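PDB 5ZVH: tRNA (cytosine(72)-C(5))-methyltransferase from Pyrococcus horikoshii, which transfers a methyl group from S-adenosyl-L-methionine to the C5 position of cytosine 72 in several tRNAs, a modification that appears to raise their thermal stability slightly. Local coordinates for residues Lys230-Leu235 against Leu252-Ala257; Leu272-Thr277 against Leu318-Cys323. One frame throughout, in Å; residues are numbered along the deposited sequence.

Contact 1 (Lys230-Leu235 against Leu252-Ala257); sequences KSKNRL and LVQMDA. With SFG (sinefungin), chain C.
Gln254 NE2 donates to Lys230 O over 3.2 Å, the one hydrogen bond that runs directly between 230-235 and 252-257; at 151° on the hydrogen, and with the donor tilted out of the carbonyl plane, it is moderately bent. The amide gets there because CG lies anti to the backbone N (chi1 -173°) and the chain stays extended beyond it. Its other atom, OE1, meets Lys232 CE at 3.3 Å, while Gln254 CB packs on Leu235 CD1 at 3.6 Å. Leu235 CD2 in turn slides past Leu252 CG, the two side chains running in opposite directions. These contacts fasten the start of helix 232-245 and the preceding turn to strand 250-254 within a beta-alpha-beta crossover from strand 225-229, part of the Rossmann-like fold of class I methyltransferases. Ser231 is the N-cap: its OG accepts a weak bond from Arg234 N, and its own N is held by Asp229. Both segments then reach sinefungin. Arg234 NE gives a 2.6 Å bond to O3', which lies in the guanidinium plane at its edge, and NH2 is tied to Ala207 O. On the adenine, N6 donates to Asp256 OD1 at 2.7 Å, and Ala257 N reaches N1 almost straight, at 175°.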
loop_
_atom_site.group_PDB
_atom_site.type_symbol
_atom_site.label_atom_id
_atom_site.label_comp_id
_atom_site.label_asym_id
_atom_site.label_seq_id
_atom_site.Cartn_x
_atom_site.Cartn_y
_atom_site.Cartn_z
ATOM N N LYS A 230 -2.495 -7.647 15.764
ATOM C CA LYS A 230 -3.656 -7.914 16.608
ATOM C C LYS A 230 -4.637 -8.843 15.899
ATOM O O LYS A 230 -5.298 -9.666 16.535
ATOM C CB LYS A 230 -4.358 -6.608 17.000
ATOM C CG LYS A 230 -5.499 -6.782 18.006
ATOM C CD LYS A 230 -6.174 -5.453 18.339
ATOM C CE LYS A 230 -6.953 -4.905 17.145
ATOM N NZ LYS A 230 -7.925 -3.843 17.540
ATOM N N SER A 231 -4.710 -8.720 14.576
ATOM C CA SER A 231 -5.673 -9.479 13.779
ATOM C C SER A 231 -5.183 -10.894 13.505
ATOM O O SER A 231 -4.076 -11.097 13.012
ATOM C CB SER A 231 -5.961 -8.766 12.455
ATOM O OG SER A 231 -6.966 -9.451 11.726
ATOM N N LYS A 232 -6.017 -11.870 13.848
ATOM C CA LYS A 232 -5.690 -13.276 13.638
ATOM C C LYS A 232 -5.809 -13.678 12.170
ATOM O O LYS A 232 -5.030 -14.495 11.679
ATOM C CB LYS A 232 -6.595 -14.164 14.491
ATOM C CG LYS A 232 -6.203 -15.630 14.481
ATOM C CD LYS A 232 -7.064 -16.430 15.441
ATOM C CE LYS A 232 -6.951 -15.889 16.859
ATOM N NZ LYS A 232 -7.996 -16.460 17.757
ATOM N N ASN A 233 -6.790 -13.105 11.478
ATOM C CA ASN A 233 -6.986 -13.383 10.063
ATOM C C ASN A 233 -5.826 -12.841 9.248
ATOM O O ASN A 233 -5.296 -13.523 8.371
ATOM C CB ASN A 233 -8.299 -12.774 9.561
ATOM C CG ASN A 233 -9.506 -13.264 10.335
ATOM O OD1 ASN A 233 -9.474 -14.334 10.947
ATOM N ND2 ASN A 233 -10.580 -12.479 10.316
ATOM N N ARG A 234 -5.428 -11.610 9.543
ATOM C CA ARG A 234 -4.307 -11.007 8.839
ATOM C C ARG A 234 -3.012 -11.762 9.154
ATOM O O ARG A 234 -2.157 -11.927 8.283
ATOM C CB ARG A 234 -4.188 -9.514 9.192
ATOM C CG ARG A 234 -5.386 -8.687 8.739
ATOM C CD ARG A 234 -5.258 -7.241 9.175
ATOM N NE ARG A 234 -4.131 -6.569 8.530
ATOM C CZ ARG A 234 -4.141 -6.131 7.273
ATOM N NH1 ARG A 234 -5.223 -6.289 6.521
ATOM N NH2 ARG A 234 -3.071 -5.526 6.768
ATOM N N LEU A 235 -2.885 -12.242 10.387
ATOM C CA LEU A 235 -1.776 -13.121 10.752
ATOM C C LEU A 235 -1.875 -14.456 10.034
ATOM O O LEU A 235 -0.866 -15.083 9.717
ATOM C CB LEU A 235 -1.738 -13.347 12.262
ATOM C CG LEU A 235 -1.100 -12.236 13.087
ATOM C CD1 LEU A 235 -1.122 -12.601 14.553
ATOM C CD2 LEU A 235 0.318 -12.031 12.622
ATOM N N LEU A 252 5.940 -15.236 14.584
ATOM C CA LEU A 252 4.662 -14.538 14.738
ATOM C C LEU A 252 4.150 -14.539 16.174
ATOM O O LEU A 252 4.158 -15.574 16.841
ATOM C CB LEU A 252 3.600 -15.162 13.829
ATOM C CG LEU A 252 3.384 -14.586 12.427
ATOM C CD1 LEU A 252 4.684 -14.334 11.726
ATOM C CD2 LEU A 252 2.532 -15.528 11.606
ATOM N N VAL A 253 3.717 -13.372 16.645
ATOM C CA VAL A 253 3.046 -13.255 17.937
ATOM C C VAL A 253 1.796 -12.377 17.814
ATOM O O VAL A 253 1.857 -11.256 17.309
ATOM C CB VAL A 253 3.987 -12.696 19.033
ATOM C CG1 VAL A 253 4.997 -13.751 19.451
ATOM C CG2 VAL A 253 4.700 -11.461 18.555
ATOM N N GLN A 254 0.654 -12.907 18.244
ATOM C CA GLN A 254 -0.585 -12.134 18.264
ATOM C C GLN A 254 -0.757 -11.379 19.584
ATOM O O GLN A 254 -0.695 -11.985 20.654
ATOM C CB GLN A 254 -1.782 -13.054 18.023
ATOM C CG GLN A 254 -3.092 -12.318 17.850
ATOM C CD GLN A 254 -4.264 -13.260 17.718
ATOM O OE1 GLN A 254 -4.097 -14.480 17.730
ATOM N NE2 GLN A 254 -5.460 -12.700 17.575
ATOM N N MET A 255 -1.027 -10.076 19.496
ATOM C CA MET A 255 -1.131 -9.208 20.674
ATOM C C MET A 255 -1.373 -7.757 20.280
ATOM O O MET A 255 -1.095 -7.358 19.148
ATOM C CB MET A 255 0.142 -9.273 21.532
ATOM C CG MET A 255 1.310 -8.495 20.943
ATOM S SD MET A 255 2.809 -8.437 21.949
ATOM C CE MET A 255 2.251 -7.489 23.368
ATOM N N ASP A 256 -1.897 -6.976 21.224
ATOM C CA ASP A 256 -1.994 -5.528 21.072
ATOM C C ASP A 256 -0.592 -4.939 21.227
ATOM O O ASP A 256 -0.013 -4.973 22.314
ATOM C CB ASP A 256 -2.963 -4.937 22.103
ATOM C CG ASP A 256 -3.099 -3.427 21.994
ATOM O OD1 ASP A 256 -2.609 -2.839 21.008
ATOM O OD2 ASP A 256 -3.698 -2.822 22.908
ATOM N N ALA A 257 -0.047 -4.409 20.135
ATOM C CA ALA A 257 1.340 -3.945 20.114
ATOM C C ALA A 257 1.597 -2.751 21.033
ATOM O O ALA A 257 2.746 -2.412 21.315
ATOM C CB ALA A 257 1.747 -3.602 18.697
HETATM N N SFG C . 3.295 -3.074 7.228
HETATM C CA SFG C . 2.447 -4.168 6.940
HETATM C C SFG C . 2.966 -4.884 5.705
HETATM O O SFG C . 2.283 -5.742 5.111
HETATM O OXT SFG C . 4.112 -4.625 5.268
HETATM C CB SFG C . 1.000 -3.660 6.773
HETATM C CG SFG C . 0.527 -2.898 8.071
HETATM C CD SFG C . -1.003 -2.806 8.097
HETATM N NE SFG C . -1.420 -1.938 7.111
HETATM C "C5'" SFG C . -1.498 -2.319 9.470
HETATM C "C4'" SFG C . -1.458 -3.486 10.475
HETATM O "O4'" SFG C . -1.474 -3.048 11.724
HETATM C "C3'" SFG C . -2.685 -4.373 10.344
HETATM O "O3'" SFG C . -2.289 -5.632 10.060
HETATM C "C2'" SFG C . -3.361 -4.345 11.751
HETATM O "O2'" SFG C . -3.959 -5.686 12.063
HETATM C "C1'" SFG C . -2.383 -4.099 12.545
HETATM N N9 SFG C . -2.828 -3.484 13.772
HETATM C C8 SFG C . -3.759 -2.525 13.922
HETATM N N7 SFG C . -3.857 -2.230 15.244
HETATM C C5 SFG C . -2.976 -3.012 15.911
HETATM C C6 SFG C . -2.664 -3.123 17.262
HETATM N N6 SFG C . -3.190 -2.428 18.411
HETATM N N1 SFG C . -1.729 -4.000 17.665
HETATM C C2 SFG C . -1.077 -4.787 16.741
HETATM N N3 SFG C . -1.381 -4.681 15.419
HETATM C C4 SFG C . -2.339 -3.786 15.009
#

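Contact 2 (Leu272-Thr277 against Leu318-Cys323); sequences LDAPCT and LVYSTC. With SFG (sinefungin), chain C.
Ser321 OG donates to Asp273 OD1 over 2.7 Å, meeting the carboxylate on its anti side and 35° out of its plane. A chi1 of 64° sets the hydroxyl between the backbone N and carbonyl carbon of Ser321, within range of the acid across the strand pair. The other carboxylate oxygen, OD2, forms a salt bridge with Lys211, so the group is gripped at both oxygens on the face turned to the cofactor. Were Ser321 replaced by an alanine, OD1 would probably lose this donor and the carboxylate, held through OD2 alone among the bonds described, would be freer to turn. Behind this shell, backbone bonds fix the parallel register of Leu272 with Tyr320 and Asp273 with Ser321: Leu272 N to Val319 O at 2.7 Å, Ser321 N to Leu272 O at 2.9 Å and Ala274 N to Ser321 O at 3.0 Å. On the opposite face, Leu272 CD2 touches the edge of the Tyr320 ring in its plane, 3.7 Å from CD1, and Ala274 CB sits 3.8 Å from CE1. Helix 291-311 covers Leu272 there, through Phe304 and Ile305, while Tyr320 OH is hydrogen-bonded to Glu329 O. Past the paired strands, Cys276 SG lies 3.6 Å from Cys323 SG, too far for a disulfide. Cys323 is the predicted nucleophile; the two adjacent thiols match the cysteine pair of RsmB/NOP methyltransferases, in which one forms the covalent adduct with cytosine and the other probably assists its release.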
loop_
_atom_site.group_PDB
_atom_site.type_symbol
_atom_site.label_atom_id
_atom_site.label_comp_id
_atom_site.label_asym_id
_atom_site.label_seq_id
_atom_site.Cartn_x
_atom_site.Cartn_y
_atom_site.Cartn_z
ATOM N N LEU A 272 7.944 0.338 12.838
ATOM C CA LEU A 272 6.558 0.662 13.155
ATOM C C LEU A 272 5.864 1.213 11.912
ATOM O O LEU A 272 5.890 2.418 11.640
ATOM C CB LEU A 272 6.473 1.656 14.316
ATOM C CG LEU A 272 5.069 2.163 14.671
ATOM C CD1 LEU A 272 4.078 1.022 14.870
ATOM C CD2 LEU A 272 5.113 3.053 15.896
ATOM N N ASP A 273 5.266 0.309 11.146
ATOM C CA ASP A 273 4.482 0.697 9.989
ATOM C C ASP A 273 3.047 0.858 10.470
ATOM O O ASP A 273 2.236 -0.066 10.389
ATOM C CB ASP A 273 4.610 -0.343 8.871
ATOM C CG ASP A 273 3.860 0.049 7.619
ATOM O OD1 ASP A 273 3.904 1.241 7.246
ATOM O OD2 ASP A 273 3.258 -0.845 6.986
ATOM N N ALA A 274 2.753 2.045 10.990
ATOM C CA ALA A 274 1.612 2.229 11.878
ATOM C C ALA A 274 0.291 2.304 11.134
ATOM O O ALA A 274 0.220 2.890 10.054
ATOM C CB ALA A 274 1.808 3.491 12.718
ATOM N N PRO A 275 -0.761 1.710 11.721
ATOM C CA PRO A 275 -2.107 1.931 11.193
ATOM C C PRO A 275 -2.363 3.424 11.094
ATOM O O PRO A 275 -2.016 4.172 12.009
ATOM C CB PRO A 275 -3.016 1.254 12.230
ATOM C CG PRO A 275 -2.177 1.115 13.459
ATOM C CD PRO A 275 -0.780 0.900 12.951
ATOM N N CYS A 276 -2.955 3.855 9.993
ATOM C CA CYS A 276 -3.062 5.275 9.722
ATOM C C CYS A 276 -4.315 5.549 8.916
ATOM O O CYS A 276 -4.978 4.620 8.455
ATOM C CB CYS A 276 -1.826 5.772 8.973
ATOM S SG CYS A 276 -1.652 5.068 7.323
ATOM N N THR A 277 -4.631 6.827 8.733
ATOM C CA THR A 277 -5.824 7.213 7.992
ATOM C C THR A 277 -5.752 6.810 6.512
ATOM O O THR A 277 -6.765 6.822 5.812
ATOM C CB THR A 277 -6.058 8.725 8.104
ATOM O OG1 THR A 277 -4.851 9.408 7.751
ATOM C CG2 THR A 277 -6.425 9.095 9.533
ATOM N N LEU A 318 14.477 3.130 15.536
ATOM C CA LEU A 318 13.078 2.980 15.154
ATOM C C LEU A 318 12.827 3.580 13.782
ATOM O O LEU A 318 13.224 4.712 13.503
ATOM C CB LEU A 318 12.154 3.646 16.184
ATOM C CG LEU A 318 10.694 3.821 15.740
ATOM C CD1 LEU A 318 9.960 2.496 15.703
ATOM C CD2 LEU A 318 9.944 4.811 16.619
ATOM N N VAL A 319 12.170 2.814 12.919
ATOM C CA VAL A 319 11.686 3.348 11.653
ATOM C C VAL A 319 10.166 3.407 11.706
ATOM O O VAL A 319 9.490 2.384 11.867
ATOM C CB VAL A 319 12.154 2.514 10.440
ATOM C CG1 VAL A 319 11.309 2.824 9.203
ATOM C CG2 VAL A 319 13.629 2.769 10.161
ATOM N N TYR A 320 9.643 4.622 11.599
ATOM C CA TYR A 320 8.208 4.869 11.628
ATOM C C TYR A 320 7.713 5.194 10.218
ATOM O O TYR A 320 8.276 6.057 9.538
ATOM C CB TYR A 320 7.915 6.009 12.603
ATOM C CG TYR A 320 6.477 6.465 12.695
ATOM C CD1 TYR A 320 5.566 5.807 13.517
ATOM C CD2 TYR A 320 6.041 7.586 12.000
ATOM C CE1 TYR A 320 4.252 6.236 13.621
ATOM C CE2 TYR A 320 4.736 8.020 12.098
ATOM C CZ TYR A 320 3.845 7.343 12.911
ATOM O OH TYR A 320 2.547 7.781 13.002
ATOM N N SER A 321 6.671 4.503 9.768
ATOM C CA SER A 321 6.146 4.762 8.430
ATOM C C SER A 321 4.617 4.736 8.376
ATOM O O SER A 321 3.966 4.000 9.122
ATOM C CB SER A 321 6.727 3.755 7.427
ATOM O OG SER A 321 6.329 2.421 7.709
ATOM N N THR A 322 4.048 5.562 7.503
ATOM C CA THR A 322 2.611 5.536 7.236
ATOM C C THR A 322 2.344 5.695 5.741
ATOM O O THR A 322 3.190 6.198 4.995
ATOM C CB THR A 322 1.837 6.651 7.985
ATOM O OG1 THR A 322 2.043 7.909 7.326
ATOM C CG2 THR A 322 2.275 6.765 9.443
ATOM N N CYS A 323 1.164 5.262 5.307
ATOM C CA CYS A 323 0.707 5.551 3.952
ATOM C C CYS A 323 -0.316 6.686 3.965
ATOM O O CYS A 323 -1.333 6.624 3.275
ATOM C CB CYS A 323 0.131 4.285 3.290
ATOM S SG CYS A 323 -1.246 3.470 4.164
HETATM N N SFG C . 3.295 -3.074 7.228
HETATM C CA SFG C . 2.447 -4.168 6.940
HETATM C C SFG C . 2.966 -4.884 5.705
HETATM O O SFG C . 2.283 -5.742 5.111
HETATM O OXT SFG C . 4.112 -4.625 5.268
HETATM C CB SFG C . 1.000 -3.660 6.773
HETATM C CG SFG C . 0.527 -2.898 8.071
HETATM C CD SFG C . -1.003 -2.806 8.097
HETATM N NE SFG C . -1.420 -1.938 7.111
HETATM C "C5'" SFG C . -1.498 -2.319 9.470
HETATM C "C4'" SFG C . -1.458 -3.486 10.475
HETATM O "O4'" SFG C . -1.474 -3.048 11.724
HETATM C "C3'" SFG C . -2.685 -4.373 10.344
HETATM O "O3'" SFG C . -2.289 -5.632 10.060
HETATM C "C2'" SFG C . -3.361 -4.345 11.751
HETATM O "O2'" SFG C . -3.959 -5.686 12.063
HETATM C "C1'" SFG C . -2.383 -4.099 12.545
HETATM N N9 SFG C . -2.828 -3.484 13.772
HETATM C C8 SFG C . -3.759 -2.525 13.922
HETATM N N7 SFG C . -3.857 -2.230 15.244
HETATM C C5 SFG C . -2.976 -3.012 15.911
HETATM C C6 SFG C . -2.664 -3.123 17.262
HETATM N N6 SFG C . -3.190 -2.428 18.411
HETATM N N1 SFG C . -1.729 -4.000 17.665
HETATM C C2 SFG C . -1.077 -4.787 16.741
HETATM N N3 SFG C . -1.381 -4.681 15.419
HETATM C C4 SFG C . -2.339 -3.786 15.009
#

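In the fold
Contact 1 and contact 2 approach one sinefungin molecule from different strands of the same sheet, with centres about 16 Å apart, nearest atoms about 6 Å apart and the ligand lying between them. They follow in series along the chain, strand 250-254 leading on to strand 267-273. Residues 230-235 and 252-257 hold the ribose and adenine, whereas 272-277 and 318-323 bring Asp273 near the amino-acid end and present the two cysteines. Sinefungin NE, at the branch that replaces the methylsulfonium of S-adenosyl-L-methionine, lies 6.2 Å from Cys323 SG and 7.0 Å from Cys276 SG, spacing consistent with a target cytosine entering between cofactor and thiols.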